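Local coordinates for L-lysine 6-oxidase (Marinomonas mediterranea, PDB 3WEU), which oxidises the epsilon-amino group of L-lysine with a cysteine tryptophylquinone cofactor, releasing ammonium and the hydrogen peroxide behind its antibacterial activity, at residues A[221-225]-A[497-502]; A[451-457]-A[501-505]. One frame throughout, in Å; residues are numbered along the deposited sequence.

Both contacts are made by one buried loop between helix 489-492 and helix 510-515, and their centres are 9 Å apart. Contact 1 sets 497-502 against the start of strand 223-232, 272 residues earlier in the chain; contact 2 sets 501-505 against the loop 451-457, only 44 residues earlier. L501 and T502 serve in both. The first joint ties the N-terminal family region, with its large mixed sheet, to the C-terminal family region, whereas the second lies wholly within the latter. Taken in sequence order, the loop thus bonds first to a strand beginning and then, further along, packs on a neighbouring loop, so that the two buried contacts connect the N-terminal sheet, through this loop, to 451-457.

Contact 1. Residues A[221-225]-A[497-502]; sequences ISDGS and EPGDLT
D223 lays its carboxylate over the backbone of L501 and T502, and it is the residue most covered by the other segment. Just before them a type II beta turn, E497 to D500, closed by D500 N to E497 O at 3.0 Å, docks on D223 and G224, the first residues of strand 223-232 of the large mixed sheet. With CG placed between its own N and carbonyl carbon (chi1 72°), D223 turns the acid toward the chain that follows the turn. OD2 takes L501 N at 3.0 Å, the donor standing 39° out of the carboxylate plane, and also receives the indole N-H of W243 from strand 237-247. OD1 accepts twice from T502: the amide N comes from above the plane, while the hydroxyl uses the anti lone pair. Two oxygens buried in the protein are thereby paid for by four donors, which fixes the rotation of the group. The turn itself adds one backbone bond, G499 N to D223 O at 2.9 Å, bent to 138° at the hydrogen. G499 is the third residue of the turn and has a positive phi. Beside it P498 passes G224, CA to CA 4.0 Å, and its ring also rests on H88 and A90 of strand 80-91. At the far end the methyl CG2 of I221 meets T502 CB at 3.7 Å.

Contact 2. Residues A[451-457]-A[501-505]; sequences IEMTWSL and LTKRM
R504 runs extended from CG to NE at about a right angle to both T454 and W455. Its CD lies over one face of the W455 ring, while NE approaches CZ3 of W455 at 3.6 Å; the guanidinium is turned 67° from the indole plane, so the two groups are not stacked. S456 CB instead sits over one guanidinium face, 3.7 Å above it and offset toward the rim. E489 and D488 hold the charged end by salt bridges. T454 inserts its methyl CG2 against R504 CB at 3.5 Å. Within the C-terminal family region, these residues lie in a type I beta turn, T502 to M505, and in the residues leading into and forming a 3-10 segment, 455-457, where L457 N bonds to T454 O. No direct hydrogen bond joins the two segments; a water bridges them instead, accepting from T454 N and donating to S456 OG and to L501 O, the last at 2.6 Å. M505, bent at chi2 (-47°) and chi3, folds SD against T454 N at 3.6 Å and carries CE to I451 O. L457 crosses L501 at about a right angle, CD2 to CG 4.0 Å, and M453 SD lies 4.2 Å from L501 CD2.

Contact 1. Residues A[221-225]-A[497-502]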
ATOM      1  N   ILE A 221       6.476 -10.219 -24.366  1.00 17.97           N
ATOM      2  CA  ILE A 221       7.772 -10.693 -24.845  1.00 16.84           C
ATOM      3  C   ILE A 221       7.623 -12.150 -25.188  1.00 19.00           C
ATOM      4  O   ILE A 221       6.795 -12.815 -24.590  1.00 18.93           O
ATOM      5  CB  ILE A 221       8.861 -10.489 -23.739  1.00 17.85           C
ATOM      6  CG1 ILE A 221       9.143  -9.005 -23.493  1.00 18.50           C
ATOM      7  CG2 ILE A 221      10.144 -11.269 -24.033  1.00 18.15           C
ATOM      8  CD1 ILE A 221       9.962  -8.356 -24.645  1.00 19.40           C
ATOM      9  N   SER A 222       8.421 -12.639 -26.144  1.00 17.73           N
ATOM     10  CA  SER A 222       8.466 -14.053 -26.460  1.00 20.40           C
ATOM     11  C   SER A 222       9.736 -14.368 -27.202  1.00 19.32           C
ATOM     12  O   SER A 222      10.488 -13.470 -27.654  1.00 19.06           O
ATOM     13  CB  SER A 222       7.282 -14.460 -27.352  1.00 20.68           C
ATOM     14  OG  SER A 222       7.420 -13.911 -28.643  1.00 19.95           O
ATOM     15  N   ASP A 223       9.998 -15.644 -27.341  1.00 16.23           N
ATOM     16  CA  ASP A 223      11.029 -16.126 -28.260  1.00 16.87           C
ATOM     17  C   ASP A 223      10.685 -17.558 -28.701  1.00 17.43           C
ATOM     18  O   ASP A 223       9.828 -18.195 -28.066  1.00 18.51           O
ATOM     19  CB  ASP A 223      12.418 -16.134 -27.566  1.00 15.13           C
ATOM     20  CG  ASP A 223      12.560 -17.215 -26.522  1.00 15.89           C
ATOM     21  OD1 ASP A 223      12.131 -16.974 -25.386  1.00 16.15           O
ATOM     22  OD2 ASP A 223      13.167 -18.300 -26.840  1.00 17.16           O
ATOM     23  N   GLY A 224      11.322 -18.020 -29.769  1.00 17.19           N
ATOM     24  CA  GLY A 224      11.102 -19.373 -30.251  1.00 18.80           C
ATOM     25  C   GLY A 224      11.638 -19.719 -31.591  1.00 18.62           C
ATOM     26  O   GLY A 224      12.448 -19.016 -32.169  1.00 18.85           O
ATOM     27  N   SER A 225      11.196 -20.880 -32.098  1.00 17.73           N
ATOM     28  CA  SER A 225      11.812 -21.492 -33.205  1.00 15.92           C
ATOM     29  C   SER A 225      11.268 -20.987 -34.509  1.00 17.25           C
ATOM     30  O   SER A 225      10.062 -20.632 -34.620  1.00 18.25           O
ATOM     31  CB  SER A 225      11.551 -23.015 -33.167  1.00 18.25           C
ATOM     32  OG  SER A 225      10.151 -23.280 -33.105  1.00 19.82           O
ATOM     33  N   GLU A 497      13.492 -24.909 -26.044  1.00 16.37           N
ATOM     34  CA  GLU A 497      12.108 -24.874 -26.418  1.00 17.96           C
ATOM     35  C   GLU A 497      11.770 -23.417 -26.622  1.00 19.68           C
ATOM     36  O   GLU A 497      12.446 -22.576 -26.047  1.00 16.15           O
ATOM     37  CB  GLU A 497      11.258 -25.313 -25.262  1.00 18.49           C
ATOM     38  CG  GLU A 497      11.367 -26.802 -25.035  1.00 19.02           C
ATOM     39  CD  GLU A 497      10.370 -27.368 -24.032  1.00 21.83           C
ATOM     40  OE1 GLU A 497       9.652 -26.619 -23.349  1.00 21.03           O
ATOM     41  OE2 GLU A 497      10.336 -28.617 -23.953  1.00 23.53           O
ATOM     42  N   PRO A 498      10.663 -23.143 -27.280  1.00 21.33           N
ATOM     43  CA  PRO A 498      10.056 -21.822 -27.326  1.00 20.38           C
ATOM     44  C   PRO A 498       9.857 -21.233 -25.909  1.00 21.34           C
ATOM     45  O   PRO A 498       9.390 -21.888 -24.967  1.00 19.45           O
ATOM     46  CB  PRO A 498       8.735 -22.048 -28.029  1.00 20.44           C
ATOM     47  CG  PRO A 498       8.960 -23.209 -28.895  1.00 21.70           C
ATOM     48  CD  PRO A 498      10.050 -24.052 -28.255  1.00 20.55           C
ATOM     49  N   GLY A 499      10.257 -19.969 -25.758  1.00 19.29           N
ATOM     50  CA  GLY A 499      10.218 -19.311 -24.487  1.00 18.47           C
ATOM     51  C   GLY A 499      11.517 -19.418 -23.702  1.00 16.64           C
ATOM     52  O   GLY A 499      11.710 -18.637 -22.746  1.00 19.83           O
ATOM     53  N   ASP A 500      12.449 -20.239 -24.131  1.00 17.44           N
ATOM     54  CA  ASP A 500      13.625 -20.469 -23.316  1.00 16.84           C
ATOM     55  C   ASP A 500      14.607 -19.297 -23.249  1.00 17.97           C
ATOM     56  O   ASP A 500      15.252 -19.070 -22.210  1.00 18.96           O
ATOM     57  CB  ASP A 500      14.322 -21.770 -23.690  1.00 17.91           C
ATOM     58  CG  ASP A 500      13.624 -23.007 -23.092  1.00 16.82           C
ATOM     59  OD1 ASP A 500      12.671 -22.847 -22.312  1.00 17.39           O
ATOM     60  OD2 ASP A 500      14.078 -24.085 -23.493  1.00 18.44           O
ATOM     61  N   LEU A 501      14.765 -18.571 -24.356  1.00 19.01           N
ATOM     62  CA  LEU A 501      15.750 -17.485 -24.387  1.00 17.76           C
ATOM     63  C   LEU A 501      15.329 -16.249 -23.606  1.00 17.65           C
ATOM     64  O   LEU A 501      16.198 -15.476 -23.187  1.00 19.22           O
ATOM     65  CB  LEU A 501      16.170 -17.128 -25.813  1.00 18.55           C
ATOM     66  CG  LEU A 501      17.308 -17.972 -26.362  1.00 19.20           C
ATOM     67  CD1 LEU A 501      17.063 -19.409 -26.282  1.00 22.13           C
ATOM     68  CD2 LEU A 501      17.644 -17.584 -27.784  1.00 18.87           C
ATOM     69  N   THR A 502      14.030 -16.058 -23.343  1.00 16.91           N
ATOM     70  CA  THR A 502      13.576 -14.855 -22.627  1.00 15.29           C
ATOM     71  C   THR A 502      12.993 -15.133 -21.248  1.00 14.16           C
ATOM     72  O   THR A 502      12.636 -14.231 -20.511  1.00 16.19           O
ATOM     73  CB  THR A 502      12.561 -14.037 -23.455  1.00 16.90           C
ATOM     74  OG1 THR A 502      11.401 -14.831 -23.781  1.00 17.59           O
ATOM     75  CG2 THR A 502      13.279 -13.490 -24.771  1.00 17.20           C
TER

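Contact 2. Residues A[451-457]-A[501-505]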
ATOM      1  N   ILE A 451      18.800  -7.150 -20.969  1.00 14.73           N
ATOM      2  CA  ILE A 451      17.616  -6.479 -21.597  1.00 15.86           C
ATOM      3  C   ILE A 451      16.903  -7.495 -22.467  1.00 15.26           C
ATOM      4  O   ILE A 451      15.857  -7.999 -22.064  1.00 17.82           O
ATOM      5  CB  ILE A 451      18.026  -5.251 -22.415  1.00 16.44           C
ATOM      6  CG1 ILE A 451      18.572  -4.153 -21.489  1.00 16.14           C
ATOM      7  CG2 ILE A 451      16.861  -4.728 -23.223  1.00 15.55           C
ATOM      8  CD1 ILE A 451      17.593  -3.603 -20.517  1.00 17.07           C
ATOM      9  N   GLU A 452      17.515  -7.934 -23.561  1.00 15.57           N
ATOM     10  CA  GLU A 452      16.816  -8.913 -24.392  1.00 15.86           C
ATOM     11  C   GLU A 452      16.845 -10.374 -23.821  1.00 18.65           C
ATOM     12  O   GLU A 452      15.841 -11.119 -23.937  1.00 17.02           O
ATOM     13  CB  GLU A 452      17.303  -8.889 -25.811  1.00 17.92           C
ATOM     14  CG  GLU A 452      17.067  -7.499 -26.505  1.00 16.23           C
ATOM     15  CD  GLU A 452      18.198  -6.484 -26.264  1.00 17.56           C
ATOM     16  OE1 GLU A 452      19.216  -6.808 -25.548  1.00 15.29           O
ATOM     17  OE2 GLU A 452      18.056  -5.343 -26.788  1.00 16.63           O
ATOM     18  N   MET A 453      18.034 -10.751 -23.355  1.00 15.65           N
ATOM     19  CA  MET A 453      18.389 -12.102 -23.036  1.00 16.26           C
ATOM     20  C   MET A 453      19.375 -12.074 -21.895  1.00 14.99           C
ATOM     21  O   MET A 453      19.969 -11.024 -21.612  1.00 13.13           O
ATOM     22  CB  MET A 453      18.962 -12.788 -24.238  1.00 15.42           C
ATOM     23  CG  MET A 453      17.892 -13.184 -25.281  1.00 17.63           C
ATOM     24  SD  MET A 453      18.676 -13.643 -26.838  1.00 19.20           S
ATOM     25  CE  MET A 453      18.691 -12.082 -27.677  1.00 21.24           C
ATOM     26  N   THR A 454      19.561 -13.221 -21.234  1.00 15.57           N
ATOM     27  CA  THR A 454      20.492 -13.242 -20.107  1.00 15.33           C
ATOM     28  C   THR A 454      21.525 -14.361 -20.314  1.00 15.11           C
ATOM     29  O   THR A 454      21.720 -14.843 -21.432  1.00 13.68           O
ATOM     30  CB  THR A 454      19.785 -13.278 -18.773  1.00 16.82           C
ATOM     31  OG1 THR A 454      20.683 -13.019 -17.684  1.00 15.22           O
ATOM     32  CG2 THR A 454      19.062 -14.615 -18.573  1.00 16.89           C
ATOM     33  N   TRP A 455      22.145 -14.794 -19.218  1.00 14.65           N
ATOM     34  CA  TRP A 455      23.408 -15.506 -19.281  1.00 15.09           C
ATOM     35  C   TRP A 455      23.308 -16.935 -19.731  1.00 15.58           C
ATOM     36  O   TRP A 455      24.345 -17.586 -19.947  1.00 15.33           O
ATOM     37  CB  TRP A 455      24.200 -15.372 -17.952  1.00 15.55           C
ATOM     38  CG  TRP A 455      23.372 -15.384 -16.739  1.00 16.68           C
ATOM     39  CD1 TRP A 455      23.272 -14.399 -15.822  1.00 17.08           C
ATOM     40  CD2 TRP A 455      22.593 -16.480 -16.241  1.00 16.53           C
ATOM     41  NE1 TRP A 455      22.443 -14.777 -14.808  1.00 16.37           N
ATOM     42  CE2 TRP A 455      22.056 -16.073 -15.001  1.00 16.23           C
ATOM     43  CE3 TRP A 455      22.364 -17.795 -16.679  1.00 18.23           C
ATOM     44  CZ2 TRP A 455      21.170 -16.885 -14.235  1.00 14.90           C
ATOM     45  CZ3 TRP A 455      21.519 -18.639 -15.877  1.00 15.75           C
ATOM     46  CH2 TRP A 455      20.908 -18.142 -14.685  1.00 15.73           C
ATOM     47  N   SER A 456      22.089 -17.402 -20.010  1.00 15.45           N
ATOM     48  CA  SER A 456      22.009 -18.686 -20.718  1.00 16.41           C
ATOM     49  C   SER A 456      22.640 -18.617 -22.071  1.00 16.59           C
ATOM     50  O   SER A 456      23.100 -19.612 -22.606  1.00 14.75           O
ATOM     51  CB  SER A 456      20.539 -19.157 -20.786  1.00 17.22           C
ATOM     52  OG  SER A 456      19.694 -18.240 -21.458  1.00 19.49           O
ATOM     53  N   LEU A 457      22.664 -17.434 -22.689  1.00 14.51           N
ATOM     54  CA  LEU A 457      23.285 -17.338 -23.988  1.00 13.85           C
ATOM     55  C   LEU A 457      24.774 -17.502 -24.007  1.00 14.81           C
ATOM     56  O   LEU A 457      25.397 -17.640 -25.088  1.00 14.42           O
ATOM     57  CB  LEU A 457      22.940 -16.001 -24.632  1.00 15.69           C
ATOM     58  CG  LEU A 457      21.596 -15.821 -25.334  1.00 15.89           C
ATOM     59  CD1 LEU A 457      21.652 -16.531 -26.637  1.00 16.25           C
ATOM     60  CD2 LEU A 457      20.406 -16.260 -24.522  1.00 15.78           C
ATOM     61  N   LEU A 501      14.765 -18.571 -24.356  1.00 19.01           N
ATOM     62  CA  LEU A 501      15.750 -17.485 -24.387  1.00 17.76           C
ATOM     63  C   LEU A 501      15.329 -16.249 -23.606  1.00 17.65           C
ATOM     64  O   LEU A 501      16.198 -15.476 -23.187  1.00 19.22           O
ATOM     65  CB  LEU A 501      16.170 -17.128 -25.813  1.00 18.55           C
ATOM     66  CG  LEU A 501      17.308 -17.972 -26.362  1.00 19.20           C
ATOM     67  CD1 LEU A 501      17.063 -19.409 -26.282  1.00 22.13           C
ATOM     68  CD2 LEU A 501      17.644 -17.584 -27.784  1.00 18.87           C
ATOM     69  N   THR A 502      14.030 -16.058 -23.343  1.00 16.91           N
ATOM     70  CA  THR A 502      13.576 -14.855 -22.627  1.00 15.29           C
ATOM     71  C   THR A 502      12.993 -15.133 -21.248  1.00 14.16           C
ATOM     72  O   THR A 502      12.636 -14.231 -20.511  1.00 16.19           O
ATOM     73  CB  THR A 502      12.561 -14.037 -23.455  1.00 16.90           C
ATOM     74  OG1 THR A 502      11.401 -14.831 -23.781  1.00 17.59           O
ATOM     75  CG2 THR A 502      13.279 -13.490 -24.771  1.00 17.20           C
ATOM     76  N   LYS A 503      12.875 -16.385 -20.852  1.00 16.35           N
ATOM     77  CA  LYS A 503      12.072 -16.649 -19.667  1.00 16.69           C
ATOM     78  C   LYS A 503      12.674 -16.146 -18.387  1.00 16.79           C
ATOM     79  O   LYS A 503      11.938 -15.889 -17.412  1.00 18.84           O
ATOM     80  CB  LYS A 503      11.799 -18.147 -19.534  1.00 18.34           C
ATOM     81  CG  LYS A 503      13.016 -18.973 -19.292  1.00 17.17           C
ATOM     82  CD  LYS A 503      12.738 -20.442 -19.538  1.00 19.85           C
ATOM     83  CE  LYS A 503      14.017 -21.282 -19.459  1.00 21.12           C
ATOM     84  NZ  LYS A 503      13.732 -22.769 -19.474  1.00 21.77           N
ATOM     85  N   ARG A 504      13.982 -16.030 -18.346  1.00 16.37           N
ATOM     86  CA  ARG A 504      14.664 -15.594 -17.127  1.00 16.65           C
ATOM     87  C   ARG A 504      14.511 -14.117 -16.812  1.00 17.13           C
ATOM     88  O   ARG A 504      14.737 -13.673 -15.676  1.00 17.52           O
ATOM     89  CB  ARG A 504      16.157 -15.930 -17.231  1.00 17.11           C
ATOM     90  CG  ARG A 504      16.391 -17.418 -17.095  1.00 18.51           C
ATOM     91  CD  ARG A 504      17.836 -17.707 -17.395  1.00 19.12           C
ATOM     92  NE  ARG A 504      18.189 -19.119 -17.192  1.00 18.36           N
ATOM     93  CZ  ARG A 504      17.907 -20.079 -18.054  1.00 17.91           C
ATOM     94  NH1 ARG A 504      17.215 -19.791 -19.181  1.00 18.92           N
ATOM     95  NH2 ARG A 504      18.269 -21.331 -17.780  1.00 16.72           N
ATOM     96  N   MET A 505      14.124 -13.327 -17.818  1.00 17.08           N
ATOM     97  CA  MET A 505      14.081 -11.885 -17.698  1.00 17.23           C
ATOM     98  C   MET A 505      12.922 -11.480 -16.797  1.00 19.70           C
ATOM     99  O   MET A 505      12.058 -12.308 -16.457  1.00 19.91           O
ATOM    100  CB  MET A 505      13.905 -11.211 -19.069  1.00 16.77           C
ATOM    101  CG  MET A 505      14.810 -11.702 -20.183  1.00 17.63           C
ATOM    102  SD  MET A 505      16.546 -11.848 -19.711  1.00 17.71           S
ATOM    103  CE  MET A 505      16.983 -10.127 -19.810  1.00 19.12           C
TER
HETATM  104  O   HOH W   1      18.230 -15.817 -21.566  1.00 16.66           O